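Local coordinates for protein galactokinase (Bifidobacterium longum subsp. infantis ATCC 15697 = JCM 1222 = DSM 20088, PDB 6TEQ) that probably catalyses the ATP-dependent phosphorylation of galactose, and here binds 2-deoxy-2-fluoro-galactose in both anomeric forms, at residues A[18-23]-A[29-34]; A[66-71]-A[150-155]; A[347-352]-A[394-399]; A[331-336]-A[341-346]; A[221-226]-A[311-316]. All coordinates share one frame; numbering follows the deposited sequence.

Contacts 1 and 2 share one sheet of the N-terminal part and touch each other: segment 29-34 leads into strand 33-42, which pairs antiparallel with strand 54-70 of contact 2, with helix 12-27 against one face and helix 141-156 against the other. Contact 5 reaches the same curled sheet elsewhere, its centre about 35 Å from that of contact 2. Contacts 3 and 4 both use helix 345-356 and meet through D348. Contact 2 is buried and purely aliphatic; contact 4 is also buried but adds a backbone hydrogen bond. Contact 1, partly buried, rests on a proline-phenylalanine CH-pi contact, contact 5, also partly buried, includes a bridging water, and contact 3 lies at the surface around one isoleucine.

Contact 1 (A[18-23]-A[29-34]); sequences QATKLF and AAPEGV
The aromatic part of the contact is the meeting of F23 and P31. CB of P31 sits 3.8 Å from the centroid of the F23 ring and only 5° off its normal, a CH-pi contact over the middle of one face, while P31 CD lies 3.7 Å from F23 CD1. With CG anti to the backbone N (chi1 -172°), the ring leaves helix 12-27 toward the returning chain and slides past the proline in the opposite direction. A polar group meets the rim of the same ring: the carbonyl oxygen of A29 comes to 3.1 Å from F23 CE1, close to the ring plane. Y27 approaches F23 edge-to-face, and A67 and A128 of the sheet also touch it. Replacing F23 with an alanine would probably leave the P31 ring without the flat surface it rests on and open a gap between the helix and residues 29-31.

The aliphatic contacts continue one turn earlier. A19 CB meets V34 CG1 at 4.3 Å, and T20 CG2 touches P31 CD at 4.2 Å. T20 OG1 lies 3.4 Å from V34 CG2, yet its hydrogen bond runs within the helix, to the carbonyl oxygen of V16.

Directly after P31, E32 and G33 both pair with L68 of strand 54-70 in a classic beta bulge. The whole is a helix folded back by a short connection onto the strand that follows it, 33-42, so that helix 12-27 packs on one face of the N-terminal GHMP-kinase sheet.

Contact 2 (A[66-71]-A[150-155]); sequences IALKPR and ALALDD
OD2 of D155 is gripped twice, by a salt bridge from R414 NH1 and by a hydrogen bond from W35 NE1, which probably helps hold W35 beside the apolar seam one helical turn back, where A152 meets I66 and L68. CB of A152 is directed at the strand and fits between these two side chains, 3.9 Å from L68 CD1 and 4.1 Å from I66 CG2. Since alanine adds only a methyl group, the backbones come close, with the CA atoms of L68 and A152 6.8 Å apart. The CG of L68 lies anti to its own amide nitrogen (chi1 -177°), which carries the isobutyl group out to the helix; there CD1 also reaches CD2 of L153 at 4.0 Å, the two leucines crossing at about a right angle.

This is helix-on-sheet packing in the N-terminal GHMP-kinase domain, of the ribosomal S5 type. Helix 141-156 runs at 34° to strand 54-70, their local axes 9.0 Å apart. The beginning of this helix and the loop before it supply G136, G138, S140, S141 and S142, which bind ADP in another structure of this protein; no nucleotide is bound here. Strand alternation sends A67 to the other face, where it touches A19, F23 and P31.

Around the seam, W35 touches I66, L68 and A152, and F125 of strand 125-131 packs on both L68 and L153.

Contact 3 (A[347-352]-A[394-399]); sequences LDIAVD and EKEGFN
I349 carries this contact, reaching out from helix 345-356 to two side chains at and just past the C-terminus of helix 382-396. Its CG1-CD1 arm is nearly straight (chi2 166°), so the terminal methyl does the touching: CD1 lies 3.6 Å from CE2 of F398 and 3.7 Å from CZ. The methyl meets the ring at its edge, near its plane, rather than over a face, and the two side chains approach at a slant.

F398 is turned back beside its own helix. The CB of E396 lies over the centre of one face of its ring, 3.5 Å above the plane, and F393 meets it edge-to-face. P345 and E346, at the start of the opposing helix, also touch the phenylalanine.

E396 is the third participant. Its chain bends at chi2 (-70°), which brings the carboxylate alongside the isoleucine, with CD 3.9 Å from I349 CD1. This approach is simple van der Waals contact; the charge is met by R392, whose NE forms a salt bridge with E396 OE2 and whose side chain also touches I349.

Deeper between the two helices, A350 packs on I389 and F393. The turn that brings F398 back is a Schellman motif: G397 leaves the helix with a phi of 78°, and two bonds run back into the last turn, one of them from G397 N to E394 O at 3.1 Å. The contact is thus a helix C-terminus packed across a neighbouring helix in the C-terminal GHMP-kinase region.

Contact 4 (A[331-336]-A[341-346]); sequences ASHDSL and EVTVPE
The amide of V342 reaches back to the carbonyl oxygen of L336, six residues earlier, in a nearly straight hydrogen bond of 3.1 Å with an N-H...O angle of 169°, E341 turning the chain with positive phi as it leaves helix 322-338. The side chains of the same pair meet too, L336 CD2 lying 3.9 Å from V342 CG2.

T343 turns its methyl into the helix. T343 CG2 stands 3.7 Å from H333 CE1, obliquely to the imidazole, and the same T343 CG2 is 4.0 Å from L336 C. A chi1 of 71° places OG1 between the backbone N and the carbonyl carbon, leaving the hydroxyl to face helix 345-356, where it bonds to D348 OD2. The other carboxylate oxygen, D348 OD1, takes the bond of H333 NE2, so a single aspartate ties together both residues whose carbons touch. On its far nitrogen the imidazole is held by the M364 amide at ND1; with both nitrogens engaged, its rotation is probably fixed.

The L336 side chain also touches E46 and lies near H47, both galactose-binding residues, and is about 7 Å from the bound fluorogalactose, side chain to sugar, consistent with a second-shell place. Around the turn, H302 of helix 294-318 lies against L336, M364 of strand 361-365 touches L336 and T343, and V344 takes the N-cap position of helix 345-356.

Contact 5 (A[221-226]-A[311-316]); sequences QEFDLD and RSFVRA
Q221 and V314 meet where strand 218-222 of the GHMP-kinase fold packs beside a helix, a contact that joins the edge of the curled sheet to helix 294-318, which leads into the C-terminal GHMP region. One methyl of the valine sits over the face of the glutamine amide: V314 CG1 is 3.4 Å from Q221 OE1 and 3.6 Å from CD, and the side chains cross at about a right angle. The bend at chi2 (-66°) folds the glutamine chain so that the amide lies against the valine.

Deeper in, the aromatic pair is looser. CE1 of F223 lies 4.4 Å from CZ of F313, near the plane of the F313 ring and at its edge. Each phenylalanine has a further aromatic neighbour: F317 meets F223 with the planes at about 35°, and the F313 ring lies nearly parallel to that of F329 on helix 322-338.

The next shell is aliphatic. L56 of strand 54-70 touches F313 and V314, L205 of strand 202-207 packs on Q221 and V314, and L43 and I44 lie against F223 and F313 respectively.

What settles the amide is polar. NE2 is hydrogen-bonded to S219 OG, and OE1 accepts a bond of 2.8 Å from a water that donates its second bond, also 2.8 Å, to the carbonyl oxygen of V314.

Contact 1 (A[18-23]-A[29-34])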
# COMPACT_ATOMS: atom_id res chain seq x y z
N GLN A 18 -21.09 -6.70 9.28
CA GLN A 18 -21.51 -5.91 8.11
C GLN A 18 -21.29 -6.68 6.82
O GLN A 18 -22.14 -6.62 5.90
CB GLN A 18 -20.77 -4.57 8.12
CG GLN A 18 -21.28 -3.62 9.20
CD GLN A 18 -20.47 -2.35 9.29
OE1 GLN A 18 -20.17 -1.76 8.28
NE2 GLN A 18 -20.35 -1.81 10.49
N ALA A 19 -20.16 -7.37 6.69
CA ALA A 19 -19.85 -8.16 5.48
C ALA A 19 -20.83 -9.31 5.39
O ALA A 19 -21.35 -9.59 4.28
CB ALA A 19 -18.45 -8.66 5.53
N THR A 20 -21.15 -9.92 6.53
CA THR A 20 -22.09 -11.09 6.56
C THR A 20 -23.48 -10.62 6.16
O THR A 20 -24.09 -11.24 5.33
CB THR A 20 -22.08 -11.79 7.91
OG1 THR A 20 -20.76 -12.25 8.21
CG2 THR A 20 -23.03 -12.96 7.87
N LYS A 21 -23.96 -9.52 6.73
CA LYS A 21 -25.29 -8.98 6.42
C LYS A 21 -25.37 -8.62 4.92
O LYS A 21 -26.39 -8.90 4.27
CB LYS A 21 -25.59 -7.79 7.35
CG LYS A 21 -26.90 -7.04 7.07
CD LYS A 21 -27.30 -6.15 8.21
CE LYS A 21 -28.47 -5.20 7.97
NZ LYS A 21 -29.39 -5.61 6.89
N LEU A 22 -24.37 -7.95 4.35
CA LEU A 22 -24.43 -7.58 2.93
C LEU A 22 -24.48 -8.87 2.09
O LEU A 22 -25.18 -8.93 1.06
CB LEU A 22 -23.24 -6.71 2.56
CG LEU A 22 -23.15 -6.29 1.11
CD1 LEU A 22 -24.35 -5.45 0.72
CD2 LEU A 22 -21.91 -5.46 0.87
N PHE A 23 -23.75 -9.86 2.52
CA PHE A 23 -23.71 -11.15 1.77
C PHE A 23 -25.11 -11.79 1.82
O PHE A 23 -25.64 -12.14 0.76
CB PHE A 23 -22.68 -12.10 2.39
CG PHE A 23 -22.49 -13.33 1.56
CD1 PHE A 23 -23.44 -14.35 1.62
CD2 PHE A 23 -21.42 -13.42 0.69
CE1 PHE A 23 -23.27 -15.46 0.83
CE2 PHE A 23 -21.24 -14.55 -0.10
CZ PHE A 23 -22.17 -15.56 -0.02
N ALA A 29 -28.04 -16.93 0.68
CA ALA A 29 -27.17 -17.96 1.34
C ALA A 29 -26.30 -17.31 2.45
O ALA A 29 -25.95 -16.11 2.34
CB ALA A 29 -26.30 -18.66 0.29
N ALA A 30 -25.87 -18.09 3.42
CA ALA A 30 -24.81 -17.74 4.39
C ALA A 30 -23.46 -17.83 3.68
O ALA A 30 -23.26 -18.73 2.88
CB ALA A 30 -24.82 -18.69 5.55
N PRO A 31 -22.47 -16.95 3.95
CA PRO A 31 -21.15 -17.13 3.35
C PRO A 31 -20.45 -18.27 4.09
O PRO A 31 -20.86 -18.64 5.22
CB PRO A 31 -20.43 -15.84 3.68
CG PRO A 31 -21.11 -15.35 4.94
CD PRO A 31 -22.54 -15.82 4.87
N GLU A 32 -19.42 -18.82 3.45
CA GLU A 32 -18.59 -19.88 4.09
C GLU A 32 -17.78 -19.27 5.24
O GLU A 32 -17.58 -19.95 6.23
CB GLU A 32 -17.67 -20.53 3.06
CG GLU A 32 -16.82 -21.60 3.72
CD GLU A 32 -16.15 -22.58 2.79
OE1 GLU A 32 -16.65 -22.75 1.63
OE2 GLU A 32 -15.10 -23.15 3.24
N GLY A 33 -17.37 -18.00 5.14
CA GLY A 33 -16.71 -17.31 6.24
C GLY A 33 -16.50 -15.84 5.85
O GLY A 33 -16.97 -15.41 4.77
N VAL A 34 -15.71 -15.15 6.63
CA VAL A 34 -15.30 -13.76 6.40
C VAL A 34 -13.79 -13.71 6.60
O VAL A 34 -13.31 -14.28 7.62
CB VAL A 34 -16.04 -12.80 7.32
CG1 VAL A 34 -15.59 -11.38 7.12
CG2 VAL A 34 -17.56 -12.86 7.16

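Contact 2 (A[66-71]-A[150-155])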
# COMPACT_ATOMS: atom_id res chain seq x y z
N ILE A 66 -14.23 -9.35 3.60
CA ILE A 66 -14.86 -10.09 2.48
C ILE A 66 -15.63 -11.25 3.08
O ILE A 66 -15.02 -12.14 3.71
CB ILE A 66 -13.89 -10.60 1.43
CG1 ILE A 66 -14.59 -11.18 0.18
CG2 ILE A 66 -12.81 -11.49 2.01
CD1 ILE A 66 -13.63 -11.76 -0.82
N ALA A 67 -16.92 -11.25 2.85
CA ALA A 67 -17.76 -12.47 3.10
C ALA A 67 -17.77 -13.25 1.78
O ALA A 67 -18.09 -12.65 0.74
CB ALA A 67 -19.12 -12.06 3.58
N LEU A 68 -17.35 -14.50 1.77
CA LEU A 68 -17.23 -15.27 0.52
C LEU A 68 -17.81 -16.66 0.64
O LEU A 68 -17.73 -17.28 1.73
CB LEU A 68 -15.75 -15.30 0.13
CG LEU A 68 -15.42 -15.99 -1.22
CD1 LEU A 68 -14.26 -15.31 -1.91
CD2 LEU A 68 -15.13 -17.47 -1.01
N LYS A 69 -18.33 -17.16 -0.47
CA LYS A 69 -18.73 -18.58 -0.59
C LYS A 69 -18.30 -19.04 -1.97
O LYS A 69 -18.56 -18.36 -2.95
CB LYS A 69 -20.24 -18.79 -0.39
CG LYS A 69 -20.65 -20.23 -0.38
CD LYS A 69 -22.12 -20.37 -0.06
CE LYS A 69 -22.51 -21.82 0.02
NZ LYS A 69 -23.97 -21.90 0.04
N PRO A 70 -17.65 -20.21 -2.07
CA PRO A 70 -17.25 -20.70 -3.39
C PRO A 70 -18.51 -21.15 -4.13
O PRO A 70 -19.48 -21.49 -3.50
CB PRO A 70 -16.34 -21.87 -3.07
CG PRO A 70 -16.84 -22.37 -1.71
CD PRO A 70 -17.30 -21.11 -0.96
N ARG A 71 -18.38 -21.26 -5.43
CA ARG A 71 -19.43 -21.81 -6.32
C ARG A 71 -18.92 -23.06 -7.02
O ARG A 71 -17.69 -23.19 -7.18
CB ARG A 71 -19.83 -20.75 -7.32
CG ARG A 71 -20.53 -19.52 -6.73
CD ARG A 71 -20.83 -18.42 -7.76
NE ARG A 71 -21.82 -18.92 -8.72
CZ ARG A 71 -23.10 -18.62 -8.72
NH1 ARG A 71 -23.83 -19.23 -9.63
NH2 ARG A 71 -23.65 -17.80 -7.81
N ALA A 150 -7.76 -13.10 -2.09
CA ALA A 150 -6.75 -14.16 -2.32
C ALA A 150 -6.73 -15.05 -1.09
O ALA A 150 -6.71 -16.26 -1.22
CB ALA A 150 -5.37 -13.55 -2.57
N LEU A 151 -6.81 -14.48 0.12
CA LEU A 151 -6.77 -15.31 1.33
C LEU A 151 -8.05 -16.14 1.41
O LEU A 151 -7.99 -17.34 1.77
CB LEU A 151 -6.60 -14.44 2.57
CG LEU A 151 -6.17 -15.17 3.82
CD1 LEU A 151 -4.75 -15.73 3.74
CD2 LEU A 151 -6.34 -14.28 5.01
N ALA A 152 -9.19 -15.52 1.13
CA ALA A 152 -10.49 -16.22 1.22
C ALA A 152 -10.49 -17.38 0.20
O ALA A 152 -10.91 -18.49 0.58
CB ALA A 152 -11.63 -15.26 0.98
N LEU A 153 -10.06 -17.16 -1.04
CA LEU A 153 -10.08 -18.21 -2.06
C LEU A 153 -9.13 -19.33 -1.67
O LEU A 153 -9.47 -20.49 -1.89
CB LEU A 153 -9.72 -17.62 -3.43
CG LEU A 153 -10.81 -16.75 -4.03
CD1 LEU A 153 -10.28 -15.98 -5.26
CD2 LEU A 153 -12.06 -17.57 -4.40
N ASP A 154 -7.95 -19.00 -1.18
CA ASP A 154 -6.97 -20.02 -0.75
C ASP A 154 -7.63 -20.91 0.30
O ASP A 154 -7.41 -22.12 0.28
CB ASP A 154 -5.70 -19.35 -0.24
CG ASP A 154 -4.73 -20.32 0.42
OD1 ASP A 154 -3.96 -20.92 -0.37
OD2 ASP A 154 -4.89 -20.56 1.65
N ASP A 155 -8.31 -20.31 1.24
CA ASP A 155 -8.97 -21.04 2.33
C ASP A 155 -10.05 -21.93 1.76
O ASP A 155 -9.97 -23.17 2.04
CB ASP A 155 -9.44 -20.03 3.37
CG ASP A 155 -9.90 -20.61 4.68
OD1 ASP A 155 -10.40 -21.73 4.64
OD2 ASP A 155 -9.91 -19.89 5.67

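Contact 3 (A[347-352]-A[394-399])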
# COMPACT_ATOMS: atom_id res chain seq x y z
N LEU A 347 -0.55 17.75 -0.67
CA LEU A 347 0.41 16.95 0.10
C LEU A 347 1.47 17.90 0.67
O LEU A 347 1.86 17.75 1.85
CB LEU A 347 1.09 15.91 -0.77
CG LEU A 347 0.21 14.79 -1.33
CD1 LEU A 347 1.00 13.98 -2.33
CD2 LEU A 347 -0.32 13.92 -0.18
N ASP A 348 2.01 18.80 -0.17
CA ASP A 348 3.18 19.61 0.26
C ASP A 348 2.77 20.57 1.38
O ASP A 348 3.52 20.78 2.32
CB ASP A 348 3.81 20.34 -0.91
CG ASP A 348 4.44 19.36 -1.87
OD1 ASP A 348 4.69 18.22 -1.45
OD2 ASP A 348 4.63 19.77 -3.00
N ILE A 349 1.58 21.13 1.27
CA ILE A 349 1.08 22.08 2.30
C ILE A 349 0.73 21.34 3.60
O ILE A 349 1.15 21.79 4.68
CB ILE A 349 -0.08 22.91 1.74
CG1 ILE A 349 0.41 23.87 0.67
CG2 ILE A 349 -0.82 23.63 2.89
CD1 ILE A 349 -0.67 24.49 -0.19
N ALA A 350 0.14 20.15 3.52
CA ALA A 350 -0.11 19.37 4.75
C ALA A 350 1.22 19.10 5.44
O ALA A 350 1.30 19.17 6.66
CB ALA A 350 -0.86 18.11 4.42
N VAL A 351 2.20 18.63 4.67
CA VAL A 351 3.52 18.34 5.25
C VAL A 351 4.12 19.59 5.89
O VAL A 351 4.68 19.50 7.00
CB VAL A 351 4.45 17.77 4.15
CG1 VAL A 351 5.90 17.91 4.56
CG2 VAL A 351 4.09 16.35 3.90
N ASP A 352 4.06 20.75 5.21
CA ASP A 352 4.65 21.98 5.76
C ASP A 352 3.94 22.31 7.09
O ASP A 352 4.61 22.73 8.06
CB ASP A 352 4.49 23.12 4.78
CG ASP A 352 5.43 24.25 5.11
OD1 ASP A 352 6.64 23.97 5.30
OD2 ASP A 352 4.90 25.37 5.29
N GLU A 394 -8.85 24.88 4.22
CA GLU A 394 -9.99 25.78 3.99
C GLU A 394 -9.49 27.15 3.52
O GLU A 394 -10.02 27.68 2.56
CB GLU A 394 -10.85 25.86 5.24
CG GLU A 394 -12.06 26.75 5.00
CD GLU A 394 -13.10 26.25 4.02
OE1 GLU A 394 -12.97 25.10 3.54
OE2 GLU A 394 -14.05 27.03 3.77
N LYS A 395 -8.45 27.70 4.15
CA LYS A 395 -7.86 28.99 3.69
C LYS A 395 -7.41 28.86 2.23
O LYS A 395 -7.54 29.83 1.53
CB LYS A 395 -6.61 29.36 4.43
CG LYS A 395 -6.81 30.23 5.63
CD LYS A 395 -5.50 30.52 6.28
CE LYS A 395 -4.99 31.91 6.02
NZ LYS A 395 -3.81 32.13 6.90
N GLU A 396 -6.87 27.70 1.84
CA GLU A 396 -6.31 27.46 0.48
C GLU A 396 -7.42 27.20 -0.55
O GLU A 396 -7.13 27.10 -1.72
CB GLU A 396 -5.37 26.24 0.49
CG GLU A 396 -4.09 26.51 1.24
CD GLU A 396 -3.09 27.48 0.64
OE1 GLU A 396 -3.23 27.76 -0.56
OE2 GLU A 396 -2.18 27.98 1.38
N GLY A 397 -8.64 26.97 -0.12
CA GLY A 397 -9.75 26.56 -1.00
C GLY A 397 -9.72 25.09 -1.39
O GLY A 397 -10.43 24.73 -2.33
N PHE A 398 -9.04 24.25 -0.60
CA PHE A 398 -8.93 22.80 -0.84
C PHE A 398 -10.15 22.09 -0.25
O PHE A 398 -10.76 22.59 0.70
CB PHE A 398 -7.66 22.22 -0.23
CG PHE A 398 -6.36 22.76 -0.73
CD1 PHE A 398 -6.23 23.28 -2.02
CD2 PHE A 398 -5.21 22.64 0.04
CE1 PHE A 398 -5.01 23.70 -2.51
CE2 PHE A 398 -3.98 23.09 -0.46
CZ PHE A 398 -3.89 23.63 -1.74
N ASN A 399 -10.47 20.91 -0.78
CA ASN A 399 -11.42 19.97 -0.14
C ASN A 399 -10.94 19.73 1.28
O ASN A 399 -9.69 19.69 1.48
CB ASN A 399 -11.49 18.60 -0.84
CG ASN A 399 -11.77 18.69 -2.32
OD1 ASN A 399 -12.45 19.62 -2.75
ND2 ASN A 399 -11.29 17.70 -3.09

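Contact 4 (A[331-336]-A[341-346])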
# COMPACT_ATOMS: atom_id res chain seq x y z
N ALA A 331 13.38 14.09 4.43
CA ALA A 331 14.24 14.01 3.22
C ALA A 331 13.56 13.11 2.17
O ALA A 331 13.67 13.35 0.99
CB ALA A 331 15.57 13.42 3.58
N SER A 332 12.85 12.09 2.60
CA SER A 332 12.04 11.25 1.69
C SER A 332 11.00 12.09 0.98
O SER A 332 10.89 12.00 -0.27
CB SER A 332 11.47 10.04 2.43
OG SER A 332 10.51 9.39 1.63
N HIS A 333 10.20 12.82 1.74
CA HIS A 333 9.21 13.70 1.10
C HIS A 333 9.89 14.68 0.15
O HIS A 333 9.40 14.89 -0.96
CB HIS A 333 8.49 14.53 2.13
CG HIS A 333 7.42 15.33 1.53
ND1 HIS A 333 6.20 14.76 1.13
CD2 HIS A 333 7.40 16.63 1.17
CE1 HIS A 333 5.47 15.70 0.55
NE2 HIS A 333 6.22 16.84 0.49
N ASP A 334 10.94 15.34 0.64
CA ASP A 334 11.55 16.39 -0.16
C ASP A 334 12.06 15.79 -1.47
O ASP A 334 11.98 16.48 -2.53
CB ASP A 334 12.65 17.13 0.59
CG ASP A 334 12.20 17.92 1.78
OD1 ASP A 334 10.98 18.12 1.96
OD2 ASP A 334 13.12 18.39 2.47
N SER A 335 12.57 14.59 -1.42
CA SER A 335 13.05 13.91 -2.62
C SER A 335 11.85 13.59 -3.54
O SER A 335 11.97 13.72 -4.75
CB SER A 335 13.75 12.68 -2.22
OG SER A 335 14.30 11.99 -3.32
N LEU A 336 10.77 13.07 -2.97
CA LEU A 336 9.57 12.75 -3.77
C LEU A 336 9.02 14.01 -4.41
O LEU A 336 8.53 13.92 -5.52
CB LEU A 336 8.54 12.12 -2.88
CG LEU A 336 8.87 10.69 -2.49
CD1 LEU A 336 8.12 10.25 -1.26
CD2 LEU A 336 8.71 9.69 -3.62
N GLU A 341 9.01 14.15 -8.27
CA GLU A 341 7.92 15.00 -8.84
C GLU A 341 6.60 14.21 -8.77
O GLU A 341 5.87 14.15 -9.77
CB GLU A 341 8.29 15.51 -10.22
CG GLU A 341 9.46 16.45 -10.18
CD GLU A 341 9.66 17.03 -11.57
OE1 GLU A 341 10.31 16.34 -12.41
OE2 GLU A 341 9.00 18.06 -11.86
N VAL A 342 6.29 13.65 -7.58
CA VAL A 342 5.00 12.93 -7.40
C VAL A 342 4.15 13.58 -6.32
O VAL A 342 3.21 12.96 -5.86
CB VAL A 342 5.19 11.42 -7.15
CG1 VAL A 342 5.90 10.75 -8.30
CG2 VAL A 342 5.90 11.17 -5.82
N THR A 343 4.46 14.79 -5.90
CA THR A 343 3.62 15.49 -4.92
C THR A 343 2.72 16.49 -5.64
O THR A 343 2.86 16.74 -6.86
CB THR A 343 4.46 16.15 -3.83
OG1 THR A 343 5.17 17.27 -4.36
CG2 THR A 343 5.38 15.16 -3.12
N VAL A 344 1.79 17.01 -4.89
CA VAL A 344 0.78 18.01 -5.32
C VAL A 344 0.69 18.98 -4.18
O VAL A 344 1.10 18.66 -3.05
CB VAL A 344 -0.57 17.37 -5.68
CG1 VAL A 344 -0.43 16.40 -6.84
CG2 VAL A 344 -1.22 16.69 -4.48
N PRO A 345 0.09 20.17 -4.41
CA PRO A 345 0.09 21.18 -3.35
C PRO A 345 -0.53 20.69 -2.05
O PRO A 345 -0.04 21.10 -1.01
CB PRO A 345 -0.72 22.32 -3.98
CG PRO A 345 -0.32 22.19 -5.43
CD PRO A 345 -0.33 20.70 -5.72
N GLU A 346 -1.62 19.92 -2.12
CA GLU A 346 -2.30 19.48 -0.88
C GLU A 346 -1.29 18.66 -0.04
O GLU A 346 -1.31 18.77 1.19
CB GLU A 346 -3.57 18.70 -1.20
CG GLU A 346 -4.63 19.55 -1.88
CD GLU A 346 -4.63 19.53 -3.40
OE1 GLU A 346 -3.57 19.32 -4.03
OE2 GLU A 346 -5.72 19.79 -3.97

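Contact 5 (A[221-226]-A[311-316])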
# COMPACT_ATOMS: atom_id res chain seq x y z
N GLN A 221 10.59 -5.25 11.94
CA GLN A 221 11.31 -4.23 12.69
C GLN A 221 10.36 -3.69 13.76
O GLN A 221 9.18 -3.39 13.47
CB GLN A 221 11.74 -3.10 11.75
CG GLN A 221 12.77 -3.54 10.75
CD GLN A 221 14.05 -3.87 11.47
OE1 GLN A 221 14.44 -3.22 12.43
NE2 GLN A 221 14.79 -4.83 10.91
N GLU A 222 10.85 -3.59 14.98
CA GLU A 222 10.09 -3.01 16.10
C GLU A 222 9.52 -1.67 15.64
O GLU A 222 10.28 -0.86 15.06
CB GLU A 222 10.99 -2.88 17.34
CG GLU A 222 11.42 -4.21 17.97
CD GLU A 222 10.38 -4.82 18.89
OE1 GLU A 222 9.27 -4.30 18.87
OE2 GLU A 222 10.68 -5.79 19.66
N PHE A 223 8.23 -1.43 15.85
CA PHE A 223 7.62 -0.14 15.55
C PHE A 223 6.57 0.15 16.61
O PHE A 223 5.36 0.14 16.32
CB PHE A 223 7.10 -0.06 14.11
CG PHE A 223 6.86 1.36 13.71
CD1 PHE A 223 7.89 2.24 13.52
CD2 PHE A 223 5.55 1.83 13.55
CE1 PHE A 223 7.62 3.56 13.16
CE2 PHE A 223 5.30 3.13 13.18
CZ PHE A 223 6.33 3.99 13.05
N ASP A 224 7.03 0.32 17.83
CA ASP A 224 6.12 0.49 18.98
C ASP A 224 6.08 2.00 19.26
O ASP A 224 6.98 2.52 19.91
CB ASP A 224 6.60 -0.30 20.17
CG ASP A 224 5.78 -0.09 21.41
OD1 ASP A 224 4.78 0.70 21.35
OD2 ASP A 224 6.08 -0.80 22.38
N LEU A 225 5.09 2.71 18.73
CA LEU A 225 5.01 4.17 18.92
C LEU A 225 4.89 4.52 20.41
O LEU A 225 5.41 5.55 20.82
CB LEU A 225 3.79 4.68 18.17
CG LEU A 225 3.89 4.56 16.66
CD1 LEU A 225 2.53 4.62 16.03
CD2 LEU A 225 4.79 5.61 16.06
N ASP A 226 4.30 3.66 21.22
CA ASP A 226 4.04 3.93 22.66
C ASP A 226 5.36 3.95 23.43
O ASP A 226 5.50 4.73 24.39
CB ASP A 226 3.13 2.87 23.26
CG ASP A 226 1.70 2.85 22.72
OD1 ASP A 226 1.23 3.85 22.20
OD2 ASP A 226 1.07 1.81 22.83
N ARG A 311 17.42 2.07 5.13
CA ARG A 311 18.44 1.55 6.08
C ARG A 311 18.59 2.54 7.24
O ARG A 311 18.47 2.14 8.42
CB ARG A 311 19.78 1.34 5.39
CG ARG A 311 19.72 0.42 4.19
CD ARG A 311 21.11 -0.02 3.77
NE ARG A 311 21.15 -0.56 2.39
CZ ARG A 311 20.95 -1.80 2.09
NH1 ARG A 311 20.74 -2.66 3.08
NH2 ARG A 311 21.01 -2.19 0.82
N SER A 312 18.78 3.82 6.91
CA SER A 312 19.00 4.87 7.93
C SER A 312 17.84 4.91 8.94
O SER A 312 18.09 5.13 10.13
CB SER A 312 19.25 6.17 7.32
OG SER A 312 20.49 6.09 6.59
N PHE A 313 16.61 4.77 8.44
CA PHE A 313 15.45 4.87 9.29
C PHE A 313 15.42 3.68 10.24
O PHE A 313 15.04 3.85 11.39
CB PHE A 313 14.19 4.98 8.42
CG PHE A 313 12.97 5.22 9.26
CD1 PHE A 313 12.49 6.49 9.50
CD2 PHE A 313 12.30 4.16 9.80
CE1 PHE A 313 11.34 6.70 10.24
CE2 PHE A 313 11.19 4.38 10.59
CZ PHE A 313 10.72 5.64 10.82
N VAL A 314 15.60 2.45 9.71
CA VAL A 314 15.57 1.25 10.55
C VAL A 314 16.58 1.45 11.69
O VAL A 314 16.27 1.11 12.83
CB VAL A 314 15.87 0.03 9.64
CG1 VAL A 314 16.23 -1.18 10.42
CG2 VAL A 314 14.65 -0.24 8.73
N ARG A 315 17.73 2.00 11.41
CA ARG A 315 18.76 2.21 12.45
C ARG A 315 18.29 3.32 13.42
O ARG A 315 18.32 3.09 14.66
CB ARG A 315 20.07 2.61 11.81
CG ARG A 315 21.12 2.97 12.85
CD ARG A 315 22.35 3.49 12.18
NE ARG A 315 23.08 2.41 11.56
CZ ARG A 315 24.22 2.57 10.92
NH1 ARG A 315 24.79 3.79 10.82
NH2 ARG A 315 24.79 1.50 10.40
N ALA A 316 17.78 4.42 12.90
CA ALA A 316 17.38 5.57 13.75
C ALA A 316 16.28 5.14 14.70
O ALA A 316 16.30 5.44 15.88
CB ALA A 316 16.95 6.77 12.95
O HOH W 1 14.08 -0.52 13.21